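Local coordinates for WYL1 (Ruminococcus sp., PDB 6OAW), which is a WYL-domain accessory protein of the Type VI-D CRISPR-Cas system, in which it probably modulates the activity of the RNA-guided effector, at residues D39-F43 with R180-F185. Numbering follows the deposited sequence.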
loop_
_atom_site.group_PDB
_atom_site.type_symbol
_atom_site.label_atom_id
_atom_site.label_comp_id
_atom_site.label_asym_id
_atom_site.label_seq_id
_atom_site.Cartn_x
_atom_site.Cartn_y
_atom_site.Cartn_z
ATOM N N ASP B 39 -2.689 -12.132 -8.249
ATOM C CA ASP B 39 -2.530 -13.019 -7.070
ATOM C C ASP B 39 -2.808 -14.460 -7.521
ATOM O O ASP B 39 -2.086 -15.348 -7.090
ATOM C CB ASP B 39 -3.426 -12.656 -5.891
ATOM C CG ASP B 39 -3.141 -11.304 -5.258
ATOM O OD1 ASP B 39 -2.108 -10.715 -5.593
ATOM O OD2 ASP B 39 -3.998 -10.842 -4.443
ATOM N N LYS B 40 -3.808 -14.675 -8.369
ATOM C CA LYS B 40 -4.209 -16.023 -8.838
ATOM C C LYS B 40 -3.049 -16.665 -9.612
ATOM O O LYS B 40 -2.790 -17.844 -9.386
ATOM C CB LYS B 40 -5.439 -15.912 -9.732
ATOM C CG LYS B 40 -6.111 -17.214 -10.128
ATOM C CD LYS B 40 -7.300 -16.963 -11.020
ATOM C CE LYS B 40 -7.797 -18.200 -11.734
ATOM N NZ LYS B 40 -6.765 -18.825 -12.589
ATOM N N SER B 41 -2.392 -15.953 -10.524
ATOM C CA SER B 41 -1.316 -16.596 -11.332
ATOM C C SER B 41 -0.085 -16.795 -10.439
ATOM O O SER B 41 0.597 -17.776 -10.649
ATOM C CB SER B 41 -0.999 -15.913 -12.639
ATOM O OG SER B 41 -0.754 -14.538 -12.451
ATOM N N ILE B 42 0.141 -15.955 -9.429
ATOM C CA ILE B 42 1.227 -16.204 -8.442
ATOM C C ILE B 42 0.832 -17.399 -7.567
ATOM O O ILE B 42 1.682 -18.272 -7.383
ATOM C CB ILE B 42 1.571 -14.950 -7.619
ATOM C CG1 ILE B 42 2.216 -13.883 -8.505
ATOM C CG2 ILE B 42 2.438 -15.309 -6.401
ATOM C CD1 ILE B 42 2.195 -12.498 -7.868
ATOM N N PHE B 43 -0.398 -17.494 -7.087
ATOM C CA PHE B 43 -0.801 -18.665 -6.271
ATOM C C PHE B 43 -0.578 -19.944 -7.086
ATOM O O PHE B 43 0.003 -20.884 -6.541
ATOM C CB PHE B 43 -2.252 -18.597 -5.798
ATOM C CG PHE B 43 -2.751 -19.922 -5.277
ATOM C CD1 PHE B 43 -2.211 -20.481 -4.122
ATOM C CD2 PHE B 43 -3.724 -20.636 -5.961
ATOM C CE1 PHE B 43 -2.653 -21.712 -3.656
ATOM C CE2 PHE B 43 -4.169 -21.861 -5.489
ATOM C CZ PHE B 43 -3.629 -22.400 -4.341
ATOM N N ARG B 180 -2.955 -10.304 1.853
ATOM C CA ARG B 180 -3.674 -11.088 0.818
ATOM C C ARG B 180 -3.161 -12.523 0.860
ATOM O O ARG B 180 -3.987 -13.437 0.759
ATOM C CB ARG B 180 -3.546 -10.467 -0.574
ATOM C CG ARG B 180 -4.220 -9.107 -0.661
ATOM C CD ARG B 180 -4.343 -8.555 -2.055
ATOM N NE ARG B 180 -3.191 -8.827 -2.897
ATOM C CZ ARG B 180 -2.073 -8.099 -2.975
ATOM N NH1 ARG B 180 -1.905 -7.019 -2.227
ATOM N NH2 ARG B 180 -1.107 -8.492 -3.786
ATOM N N GLU B 181 -1.862 -12.689 1.081
ATOM C CA GLU B 181 -1.214 -14.021 1.094
ATOM C C GLU B 181 -1.757 -14.854 2.265
ATOM O O GLU B 181 -1.923 -16.076 2.101
ATOM C CB GLU B 181 0.305 -13.848 1.137
ATOM C CG GLU B 181 1.036 -15.137 0.854
ATOM C CD GLU B 181 2.505 -15.122 1.228
ATOM O OE1 GLU B 181 2.831 -14.858 2.431
ATOM O OE2 GLU B 181 3.304 -15.336 0.307
ATOM N N ARG B 182 -2.080 -14.224 3.394
ATOM C CA ARG B 182 -2.552 -14.977 4.591
ATOM C C ARG B 182 -3.981 -15.454 4.353
ATOM O O ARG B 182 -4.311 -16.530 4.823
ATOM C CB ARG B 182 -2.420 -14.160 5.875
ATOM C CG ARG B 182 -0.991 -13.747 6.179
ATOM C CD ARG B 182 -0.763 -13.576 7.663
ATOM N NE ARG B 182 -1.335 -12.336 8.171
ATOM C CZ ARG B 182 -0.809 -11.123 7.990
ATOM N NH1 ARG B 182 0.298 -10.977 7.294
ATOM N NH2 ARG B 182 -1.405 -10.056 8.482
ATOM N N LEU B 183 -4.796 -14.705 3.621
ATOM C CA LEU B 183 -6.137 -15.179 3.203
ATOM C C LEU B 183 -5.984 -16.381 2.261
ATOM O O LEU B 183 -6.685 -17.391 2.476
ATOM C CB LEU B 183 -6.905 -14.041 2.525
ATOM C CG LEU B 183 -7.419 -12.960 3.464
ATOM C CD1 LEU B 183 -8.054 -11.820 2.676
ATOM C CD2 LEU B 183 -8.410 -13.544 4.467
ATOM N N ILE B 184 -5.086 -16.309 1.287
ATOM C CA ILE B 184 -4.932 -17.389 0.265
ATOM C C ILE B 184 -4.432 -18.669 0.934
ATOM O O ILE B 184 -4.855 -19.738 0.496
ATOM C CB ILE B 184 -3.978 -16.956 -0.859
ATOM C CG1 ILE B 184 -4.484 -15.708 -1.579
ATOM C CG2 ILE B 184 -3.697 -18.097 -1.824
ATOM C CD1 ILE B 184 -3.426 -15.112 -2.512
ATOM N N PHE B 185 -3.529 -18.570 1.911
ATOM C CA PHE B 185 -2.864 -19.738 2.534
ATOM C C PHE B 185 -3.411 -19.929 3.951
ATOM O O PHE B 185 -2.679 -20.440 4.839
ATOM C CB PHE B 185 -1.345 -19.561 2.482
ATOM C CG PHE B 185 -0.766 -19.795 1.113
ATOM C CD1 PHE B 185 -0.525 -21.085 0.659
ATOM C CD2 PHE B 185 -0.444 -18.732 0.292
ATOM C CE1 PHE B 185 0.033 -21.307 -0.597
ATOM C CE2 PHE B 185 0.085 -18.947 -0.971
ATOM C CZ PHE B 185 0.312 -20.233 -1.420
#
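Asp-39 and Arg-180 both carry CG beside the backbone N and opposite the carbonyl carbon, and a bend at chi3 of Arg-180 (-38°) turns its guanidinium side-on to the carboxylate. The two flat groups lie 8° from coplanar, and each oxygen receives one N-H on its syn side: Arg-180 NE reaches Asp-39 OD2 at 2.7 Å, while Arg-180 NH2 meets Asp-39 OD1 at 3.0 Å. Both bonds are fairly straight, and two nitrogens paired with two oxygens make the salt bridge bidentate. Tyr-172 OH also bonds Asp-39 OD2, and together with the guanidinium it probably favours a charged carboxylate at the buried Asp-39; Asp-177 is a second salt-bridge partner of Arg-180 NH2. A leucine in place of Arg-180 would probably leave both carboxylate oxygens without these donors, with Tyr-172 still bound to one of them. One turn further on, the edge of the Phe-43 ring is turned toward the face of Phe-185 in an offset edge-to-face pair, ring centres 5.6 Å apart and planes at 65°; the nearest atoms are Phe-43 CD1 and Phe-185 CZ, at 3.7 Å. The same CD1 of Phe-43 touches Ile-184 CG2 at 3.6 Å, and Phe-58 of helix 55-71 packs against both Phe-43 and Ile-184. With segment axes 11.8 Å apart, side chains rather than backbones bridge the gap: this is helix-helix packing by a salt bridge and an aromatic cluster, joining helix 30-44 to the C-terminal end of helix 177-184.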